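Local coordinates for ferrous iron transport protein B (Escherichia coli, PDB 3I8S) that moves ferrous iron across the inner membrane in a GTP-driven uptake system, its cytosolic G-protein domain probably coupling nucleotide binding to channel opening, at residues G7-P12 and P58-L63; N91-S96 and Y103-L108; Q179-E184 and A231-E236. One frame throughout, in Å; residues are numbered along the deposited sequence. Where two conformers were deposited one is given.

Interaction 1: G7-P12 and P58-L63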
loop_
_atom_site.group_PDB
_atom_site.type_symbol
_atom_site.label_atom_id
_atom_site.label_comp_id
_atom_site.label_asym_id
_atom_site.label_seq_id
_atom_site.Cartn_x
_atom_site.Cartn_y
_atom_site.Cartn_z
ATOM N N GLY A 7 -1.688 -4.047 9.775
ATOM C CA GLY A 7 -2.291 -4.675 8.605
ATOM C C GLY A 7 -1.184 -5.307 7.768
ATOM O O GLY A 7 -0.187 -4.611 7.447
ATOM N N LEU A 8 -1.346 -6.574 7.409
ATOM C CA LEU A 8 -0.412 -7.244 6.489
ATOM C C LEU A 8 -0.994 -7.319 5.070
ATOM O O LEU A 8 -2.094 -7.825 4.816
ATOM C CB LEU A 8 -0.047 -8.592 7.049
ATOM C CG LEU A 8 1.058 -9.353 6.355
ATOM C CD1 LEU A 8 2.429 -8.654 6.612
ATOM C CD2 LEU A 8 0.973 -10.844 6.772
ATOM N N ILE A 9 -0.285 -6.708 4.129
ATOM C CA ILE A 9 -0.858 -6.504 2.815
ATOM C C ILE A 9 0.208 -6.725 1.752
ATOM O O ILE A 9 1.370 -6.320 1.930
ATOM C CB ILE A 9 -1.434 -5.078 2.633
ATOM C CG1 ILE A 9 -2.322 -5.077 1.343
ATOM C CG2 ILE A 9 -0.299 -4.042 2.766
ATOM C CD1 ILE A 9 -3.261 -3.889 1.149
ATOM N N GLY A 10 -0.214 -7.368 0.676
ATOM C CA GLY A 10 0.635 -7.593 -0.452
ATOM C C GLY A 10 -0.117 -8.199 -1.596
ATOM O O GLY A 10 -1.298 -8.493 -1.494
ATOM N N ASN A 11 0.601 -8.464 -2.676
ATOM C CA ASN A 11 0.029 -9.091 -3.829
ATOM C C ASN A 11 -0.227 -10.591 -3.530
ATOM O O ASN A 11 0.313 -11.142 -2.581
ATOM C CB ASN A 11 0.973 -8.991 -5.035
ATOM C CG ASN A 11 0.994 -7.564 -5.686
ATOM O OD1 ASN A 11 0.987 -6.514 -5.026
ATOM N ND2 ASN A 11 1.022 -7.564 -6.961
ATOM N N PRO A 12 -1.027 -11.235 -4.374
ATOM C CA PRO A 12 -1.231 -12.689 -4.245
ATOM C C PRO A 12 0.078 -13.425 -4.333
ATOM O O PRO A 12 0.935 -13.042 -5.130
ATOM C CB PRO A 12 -2.121 -13.016 -5.420
ATOM C CG PRO A 12 -2.866 -11.783 -5.663
ATOM C CD PRO A 12 -1.836 -10.684 -5.467
ATOM N N PRO A 58 -6.575 -9.712 2.435
ATOM C CA PRO A 58 -6.564 -10.549 1.229
ATOM C C PRO A 58 -5.554 -10.011 0.230
ATOM O O PRO A 58 -5.316 -8.815 0.190
ATOM C CB PRO A 58 -7.990 -10.432 0.692
ATOM C CG PRO A 58 -8.793 -10.009 1.831
ATOM C CD PRO A 58 -7.905 -9.139 2.677
ATOM N N GLY A 59 -4.908 -10.901 -0.505
ATOM C CA GLY A 59 -3.912 -10.491 -1.495
ATOM C C GLY A 59 -4.565 -9.646 -2.560
ATOM O O GLY A 59 -5.681 -9.927 -2.981
ATOM N N THR A 60 -3.847 -8.614 -3.015
ATOM C CA THR A 60 -4.362 -7.689 -3.993
ATOM C C THR A 60 -3.223 -6.978 -4.768
ATOM O O THR A 60 -2.158 -6.761 -4.214
ATOM C CB THR A 60 -5.331 -6.627 -3.350
ATOM O OG1 THR A 60 -6.028 -5.945 -4.391
ATOM C CG2 THR A 60 -4.604 -5.607 -2.445
ATOM N N TYR A 61 -3.507 -6.657 -6.034
ATOM C CA TYR A 61 -2.586 -5.913 -6.892
ATOM C C TYR A 61 -2.673 -4.399 -6.603
ATOM O O TYR A 61 -1.703 -3.675 -6.772
ATOM C CB TYR A 61 -2.881 -6.197 -8.377
ATOM C CG TYR A 61 -2.104 -5.287 -9.284
ATOM C CD1 TYR A 61 -0.729 -5.423 -9.437
ATOM C CD2 TYR A 61 -2.754 -4.274 -10.010
ATOM C CE1 TYR A 61 -0.007 -4.549 -10.259
ATOM C CE2 TYR A 61 -2.041 -3.402 -10.801
ATOM C CZ TYR A 61 -0.695 -3.560 -10.961
ATOM O OH TYR A 61 -0.027 -2.660 -11.766
ATOM N N SER A 62 -3.848 -3.943 -6.148
ATOM C CA SER A 62 -4.108 -2.538 -5.929
ATOM C C SER A 62 -5.257 -2.336 -4.939
ATOM O O SER A 62 -5.861 -3.301 -4.493
ATOM C CB SER A 62 -4.439 -1.827 -7.248
ATOM O OG SER A 62 -5.789 -2.002 -7.625
ATOM N N LEU A 63 -5.540 -1.074 -4.650
ATOM C CA LEU A 63 -6.670 -0.684 -3.826
ATOM C C LEU A 63 -7.783 -0.092 -4.696
ATOM O O LEU A 63 -8.775 0.447 -4.172
ATOM C CB LEU A 63 -6.210 0.339 -2.781
ATOM C CG LEU A 63 -5.184 -0.175 -1.759
ATOM C CD1 LEU A 63 -4.889 0.848 -0.684
ATOM C CD2 LEU A 63 -5.543 -1.487 -1.136
HETATM O O HOH W 1 -2.944 -8.296 1.288
#
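The side-chain amide of N11 lies alongside the Y61 ring, both pointing the same way, and its ND2 comes within 3.7 Å of CD1 of Y61. ND2 sits at the edge, near the ring plane, with the amide turned 81° from it. With CG of N11 beside its backbone N (chi1 -76°), an amide whose CB is directed away from 58-63 is brought back against the backbone of T60 and Y61. The Y61 ring also meets that of Y103, nearly parallel to it, while its hydroxyl is hydrogen-bonded to Y249.

Backbone atoms carry the polar part of the contact. T60 N donates to G10 O over 3.0 Å in a fairly straight bond (163° at the hydrogen), the nitrogen tilted somewhat off the carbonyl plane. The same oxygen takes a CA-H...O contact from G59, and a second of these runs back from N11 CA to T60 O at 3.2 Å. One step earlier, a water accepts from G10 N and bridges to P58 O. At G59 the chains come so near that a CB there would press on P12 CA and on N11 C; the P12 ring lies against the G59 and T60 backbone. T60 OG1 turns inward on its own loop and donates to S62 O at 2.7 Å. Deeper in, CD1 of I9 meets CD2 of L63 at 4.0 Å, the side chains crossing at a slant. G10, N11 and P12 bind GTP, and P58 and G59 are predicted to; strand 4-10 running into its P-loop beside the DxxG (G3) loop is the arrangement of P-loop GTPases, seen here without nucleotide.

Interaction 2: N91-S96 and Y103-L108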
loop_
_atom_site.group_PDB
_atom_site.type_symbol
_atom_site.label_atom_id
_atom_site.label_comp_id
_atom_site.label_asym_id
_atom_site.label_seq_id
_atom_site.Cartn_x
_atom_site.Cartn_y
_atom_site.Cartn_z
ATOM N N ASN A 91 3.929 -4.110 4.336
ATOM C CA ASN A 91 3.681 -4.386 2.941
ATOM C C ASN A 91 4.683 -5.385 2.436
ATOM O O ASN A 91 5.852 -5.055 2.312
ATOM C CB ASN A 91 3.725 -3.084 2.150
ATOM C CG ASN A 91 3.569 -3.277 0.631
ATOM O OD1 ASN A 91 2.906 -4.215 0.113
ATOM N ND2 ASN A 91 4.161 -2.347 -0.084
ATOM N N VAL A 92 4.221 -6.599 2.204
ATOM C CA VAL A 92 5.086 -7.712 1.728
ATOM C C VAL A 92 5.269 -7.600 0.236
ATOM O O VAL A 92 4.290 -7.642 -0.507
ATOM C CB VAL A 92 4.550 -9.064 2.153
ATOM C CG1 VAL A 92 5.556 -10.117 1.772
ATOM C CG2 VAL A 92 4.274 -9.055 3.671
ATOM N N VAL A 93 6.510 -7.394 -0.199
ATOM C CA VAL A 93 6.830 -7.107 -1.588
ATOM C C VAL A 93 7.745 -8.169 -2.132
ATOM O O VAL A 93 8.783 -8.450 -1.576
ATOM C CB VAL A 93 7.487 -5.692 -1.742
ATOM C CG1 VAL A 93 8.120 -5.497 -3.179
ATOM C CG2 VAL A 93 6.452 -4.612 -1.370
ATOM N N ASP A 94 7.305 -8.819 -3.197
ATOM C CA ASP A 94 8.071 -9.835 -3.939
ATOM C C ASP A 94 9.239 -9.205 -4.745
ATOM O O ASP A 94 9.004 -8.628 -5.788
ATOM C CB ASP A 94 7.098 -10.602 -4.855
ATOM C CG ASP A 94 7.768 -11.656 -5.741
ATOM O OD1 ASP A 94 9.000 -11.896 -5.626
ATOM O OD2 ASP A 94 7.061 -12.313 -6.590
ATOM N N ALA A 95 10.488 -9.352 -4.266
ATOM C CA ALA A 95 11.677 -8.850 -4.989
ATOM C C ALA A 95 11.816 -9.330 -6.453
ATOM O O ALA A 95 12.438 -8.655 -7.282
ATOM C CB ALA A 95 12.966 -9.159 -4.191
ATOM N N SER A 96 11.240 -10.491 -6.784
ATOM C CA SER A 96 11.391 -11.069 -8.103
ATOM C C SER A 96 10.395 -10.489 -9.107
ATOM O O SER A 96 10.483 -10.790 -10.295
ATOM C CB SER A 96 11.269 -12.593 -8.066
ATOM O OG SER A 96 9.976 -13.041 -7.784
ATOM N N TYR A 103 3.085 -1.253 -7.437
ATOM C CA TYR A 103 1.859 -0.465 -7.705
ATOM C C TYR A 103 1.065 -0.319 -6.400
ATOM O O TYR A 103 0.654 0.778 -5.997
ATOM C CB TYR A 103 1.046 -1.077 -8.813
ATOM C CG TYR A 103 -0.042 -0.152 -9.293
ATOM C CD1 TYR A 103 0.241 0.837 -10.216
ATOM C CD2 TYR A 103 -1.345 -0.231 -8.778
ATOM C CE1 TYR A 103 -0.729 1.711 -10.644
ATOM C CE2 TYR A 103 -2.338 0.633 -9.211
ATOM C CZ TYR A 103 -2.003 1.622 -10.139
ATOM O OH TYR A 103 -2.957 2.487 -10.590
ATOM N N LEU A 104 0.852 -1.439 -5.724
ATOM C CA LEU A 104 0.195 -1.437 -4.420
ATOM C C LEU A 104 0.932 -0.568 -3.390
ATOM O O LEU A 104 0.357 0.264 -2.739
ATOM C CB LEU A 104 0.097 -2.863 -3.883
ATOM C CG LEU A 104 -0.598 -3.026 -2.522
ATOM C CD1 LEU A 104 -2.035 -2.469 -2.473
ATOM C CD2 LEU A 104 -0.605 -4.568 -2.154
ATOM N N THR A 105 2.229 -0.771 -3.261
ATOM C CA THR A 105 3.036 0.019 -2.369
ATOM C C THR A 105 2.820 1.535 -2.541
ATOM O O THR A 105 2.612 2.265 -1.552
ATOM C CB THR A 105 4.530 -0.315 -2.556
ATOM O OG1 THR A 105 4.734 -1.741 -2.674
ATOM C CG2 THR A 105 5.305 0.257 -1.376
ATOM N N LEU A 106 2.876 1.998 -3.771
ATOM C CA LEU A 106 2.687 3.424 -4.047
ATOM C C LEU A 106 1.321 3.887 -3.604
ATOM O O LEU A 106 1.188 4.980 -3.118
ATOM C CB LEU A 106 2.962 3.803 -5.479
ATOM C CG LEU A 106 4.393 4.353 -5.691
ATOM C CD1 LEU A 106 5.447 3.431 -5.169
ATOM C CD2 LEU A 106 4.625 4.714 -7.200
ATOM N N GLN A 107 0.284 3.059 -3.781
ATOM C CA GLN A 107 -1.051 3.435 -3.315
ATOM C C GLN A 107 -1.070 3.627 -1.807
ATOM O O GLN A 107 -1.659 4.589 -1.321
ATOM C CB GLN A 107 -2.112 2.405 -3.733
ATOM C CG GLN A 107 -2.260 2.250 -5.244
ATOM C CD GLN A 107 -3.715 2.383 -5.742
ATOM O OE1 GLN A 107 -4.493 1.413 -5.731
ATOM N NE2 GLN A 107 -4.079 3.588 -6.172
ATOM N N LEU A 108 -0.446 2.717 -1.069
ATOM C CA LEU A 108 -0.374 2.790 0.398
ATOM C C LEU A 108 0.347 4.051 0.829
ATOM O O LEU A 108 -0.120 4.752 1.709
ATOM C CB LEU A 108 0.349 1.602 1.017
ATOM C CG LEU A 108 -0.235 0.254 0.679
ATOM C CD1 LEU A 108 0.694 -0.757 1.236
ATOM C CD2 LEU A 108 -1.636 0.182 1.257
#
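N91 meets T105 where their side chains cross at about a right angle. The amide end of N91 lies against the threonine hydroxyl, the modelled ND2 of N91 being 2.7 Å from OG1 of T105, although the amide may be turned over. T105 OG1 also makes a weak hydrogen bond to N101 O, one turn back in its own helix.

The remaining contacts are van der Waals. CD1 of L108 lies 3.9 Å from CB of N91, its side chain running at a slant to the asparagine, and CG2 of V93 comes within 3.6 Å of OG1 of T105. CG2 of V93 stands beside its own backbone N, with CG1 anti to that N (chi1 168°), and it is this methyl that faces the threonine hydroxyl.

Strand 91-94 and helix 103-108 run nearly antiparallel, at 153°, with their axes 9.5 Å apart, as consecutive elements of a beta-alpha-beta unit. Strand 88-94 lies between strands 4-10 and 115-120; V93 also touches V117 and L119, while L106 of the helix packs on C251 and I252 of helix 240-259.

Interaction 3: Q179-E184 and A231-E236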
loop_
_atom_site.group_PDB
_atom_site.type_symbol
_atom_site.label_atom_id
_atom_site.label_comp_id
_atom_site.label_asym_id
_atom_site.label_seq_id
_atom_site.Cartn_x
_atom_site.Cartn_y
_atom_site.Cartn_z
ATOM N N GLN A 179 -0.598 19.018 -13.020
ATOM C CA GLN A 179 -1.204 19.978 -12.053
ATOM C C GLN A 179 -2.748 20.062 -12.156
ATOM O O GLN A 179 -3.425 20.190 -11.133
ATOM C CB GLN A 179 -0.602 21.369 -12.164
ATOM C CG GLN A 179 -0.965 22.298 -10.975
ATOM C CD GLN A 179 -0.430 21.790 -9.648
ATOM O OE1 GLN A 179 0.759 21.507 -9.529
ATOM N NE2 GLN A 179 -1.314 21.639 -8.644
ATOM N N PRO A 180 -3.314 19.999 -13.372
ATOM C CA PRO A 180 -4.791 20.057 -13.360
ATOM C C PRO A 180 -5.425 18.889 -12.576
ATOM O O PRO A 180 -6.433 19.088 -11.888
ATOM C CB PRO A 180 -5.151 20.026 -14.858
ATOM C CG PRO A 180 -3.962 20.508 -15.541
ATOM C CD PRO A 180 -2.811 19.952 -14.748
ATOM N N LEU A 181 -4.834 17.684 -12.646
ATOM C CA LEU A 181 -5.343 16.534 -11.911
ATOM C C LEU A 181 -5.323 16.828 -10.415
ATOM O O LEU A 181 -6.304 16.562 -9.716
ATOM C CB LEU A 181 -4.548 15.260 -12.223
ATOM C CG LEU A 181 -4.595 14.785 -13.696
ATOM C CD1 LEU A 181 -3.532 13.706 -14.035
ATOM C CD2 LEU A 181 -6.004 14.292 -14.049
ATOM N N LEU A 182 -4.197 17.374 -9.944
ATOM C CA LEU A 182 -4.042 17.701 -8.529
ATOM C C LEU A 182 -5.045 18.769 -8.110
ATOM O O LEU A 182 -5.641 18.640 -7.037
ATOM C CB LEU A 182 -2.637 18.182 -8.243
ATOM C CG LEU A 182 -1.528 17.134 -8.374
ATOM C CD1 LEU A 182 -0.228 17.872 -8.117
ATOM C CD2 LEU A 182 -1.713 15.938 -7.418
ATOM N N ASN A 183 -5.211 19.793 -8.946
ATOM C CA ASN A 183 -6.172 20.895 -8.694
ATOM C C ASN A 183 -7.590 20.377 -8.520
ATOM O O ASN A 183 -8.294 20.739 -7.544
ATOM C CB ASN A 183 -6.161 21.927 -9.818
ATOM C CG ASN A 183 -4.914 22.808 -9.821
ATOM O OD1 ASN A 183 -4.114 22.809 -8.881
ATOM N ND2 ASN A 183 -4.744 23.553 -10.891
ATOM N N GLU A 184 -8.030 19.547 -9.459
ATOM C CA GLU A 184 -9.403 18.958 -9.382
ATOM C C GLU A 184 -9.579 18.005 -8.212
ATOM O O GLU A 184 -10.637 18.012 -7.547
ATOM C CB GLU A 184 -9.770 18.250 -10.689
ATOM C CG GLU A 184 -9.795 19.194 -11.914
ATOM C CD GLU A 184 -10.955 20.204 -11.915
ATOM O OE1 GLU A 184 -11.869 20.146 -11.060
ATOM O OE2 GLU A 184 -10.941 21.065 -12.774
ATOM N N ALA A 231 -15.285 16.982 -16.938
ATOM C CA ALA A 231 -15.519 17.784 -18.135
ATOM C C ALA A 231 -14.399 18.788 -18.354
ATOM O O ALA A 231 -13.826 18.878 -19.448
ATOM C CB ALA A 231 -16.858 18.499 -18.046
ATOM N N ARG A 232 -14.052 19.510 -17.294
ATOM C CA ARG A 232 -12.917 20.408 -17.327
ATOM C C ARG A 232 -11.625 19.675 -17.738
ATOM O O ARG A 232 -10.869 20.136 -18.621
ATOM C CB ARG A 232 -12.748 21.080 -15.971
ATOM C CG ARG A 232 -13.867 22.045 -15.650
ATOM C CD ARG A 232 -13.517 22.965 -14.493
ATOM N NE ARG A 232 -13.542 22.250 -13.217
ATOM C CZ ARG A 232 -14.648 21.994 -12.512
ATOM N NH1 ARG A 232 -15.850 22.381 -12.924
ATOM N NH2 ARG A 232 -14.561 21.333 -11.380
ATOM N N LEU A 233 -11.355 18.546 -17.092
ATOM C CA LEU A 233 -10.103 17.807 -17.356
ATOM C C LEU A 233 -10.029 17.298 -18.796
ATOM O O LEU A 233 -8.983 17.334 -19.429
ATOM C CB LEU A 233 -9.954 16.657 -16.390
ATOM C CG LEU A 233 -9.537 17.127 -14.990
ATOM C CD1 LEU A 233 -9.718 16.012 -13.961
ATOM C CD2 LEU A 233 -8.112 17.602 -14.987
ATOM N N ARG A 234 -11.164 16.837 -19.314
ATOM C CA ARG A 234 -11.232 16.369 -20.689
ATOM C C ARG A 234 -10.978 17.480 -21.701
ATOM O O ARG A 234 -10.415 17.248 -22.769
ATOM C CB ARG A 234 -12.553 15.634 -20.928
ATOM C CG ARG A 234 -12.507 14.281 -20.252
ATOM C CD ARG A 234 -13.835 13.550 -20.173
ATOM N NE ARG A 234 -13.606 12.245 -19.500
ATOM C CZ ARG A 234 -14.549 11.517 -18.898
ATOM N NH1 ARG A 234 -15.792 11.970 -18.793
ATOM N NH2 ARG A 234 -14.226 10.353 -18.345
ATOM N N ASN A 235 -11.367 18.695 -21.357
ATOM C CA ASN A 235 -11.032 19.846 -22.197
ATOM C C ASN A 235 -9.517 20.168 -22.169
ATOM O O ASN A 235 -8.912 20.542 -23.190
ATOM C CB ASN A 235 -11.799 21.068 -21.755
ATOM C CG ASN A 235 -11.430 22.281 -22.575
ATOM O OD1 ASN A 235 -11.674 22.327 -23.789
ATOM N ND2 ASN A 235 -10.783 23.244 -21.938
ATOM N N GLU A 236 -8.933 20.034 -20.988
ATOM C CA GLU A 236 -7.507 20.326 -20.735
ATOM C C GLU A 236 -6.521 19.277 -21.262
ATOM O O GLU A 236 -5.399 19.603 -21.635
ATOM C CB GLU A 236 -7.272 20.485 -19.218
ATOM C CG GLU A 236 -7.834 21.783 -18.660
ATOM C CD GLU A 236 -8.508 21.634 -17.291
ATOM O OE1 GLU A 236 -8.083 20.798 -16.481
ATOM O OE2 GLU A 236 -9.508 22.353 -17.038
HETATM O O HOH W 2 -8.808 21.602 -14.172
#
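Helices 179-184 and 231-236 run almost exactly antiparallel, at 173°, with their axes 10.5 Å apart and P180 and L233 nearest at their CA atoms. E184 and R232 form the salt bridge between them. R232 grips E184 side-on: NE donates to OE2 of E184 at 2.9 Å and NH2 to OE1 of E184 at 3.0 Å, both bonds at 159°. Both oxygens are met on their syn sides and lie close to the guanidinium plane, which is turned 29° from the carboxylate. A bend at chi2 of the glutamate chain and another at chi3 of the arginine bring the groups together.

This pairing joins helix 179-191 to helix 226-236, both within the FeoB cytosolic helical domain, away from the GTP site. E184 OE2 has a further partner: a water donates to it and to OE1 of E236, each over 2.6 Å, and so links two carboxylates that would otherwise tend to repel. Without the E184 carboxylate, as with an alanine here, R232 would probably lose its mate and be free to turn, and the water would lose its link to this helix.

Beside the charged groups, L233 packs between the helices. Its CG lies 3.7 Å from CG of E184, the two chains sliding past each other in opposite directions, and its CD2 touches CB of P180 as well as CD2 of L181, whose side chain crosses it at about a right angle. E236 OE1 closes on CB of P180 at 3.4 Å. L181 and L233 both reach P240 of helix 240-259, and E184 and L233 both touch L209 of helix 198-210.

In the fold
Interactions 1 and 2 lie in the G domain with centres 8 Å apart, and they touch. Strands 4-10 and 88-94 are neighbours in the central sheet, where I9 O and V92 N are probably hydrogen-bonded at 2.9 Å; L63 N probably donates to Q107 OE1, also at 2.9 Å, in the conformer of Q107 given, and L104 CD2 lies 3.4 Å from T60 O. Helix 98-111 thus backs the loop 58-63 beside the GTP site, to which interaction 1 contributes residues directly. Interaction 3 belongs to the helical domain, its centre about 30 Å from that of interaction 1; its nearest atoms are about 12 Å from interaction 2.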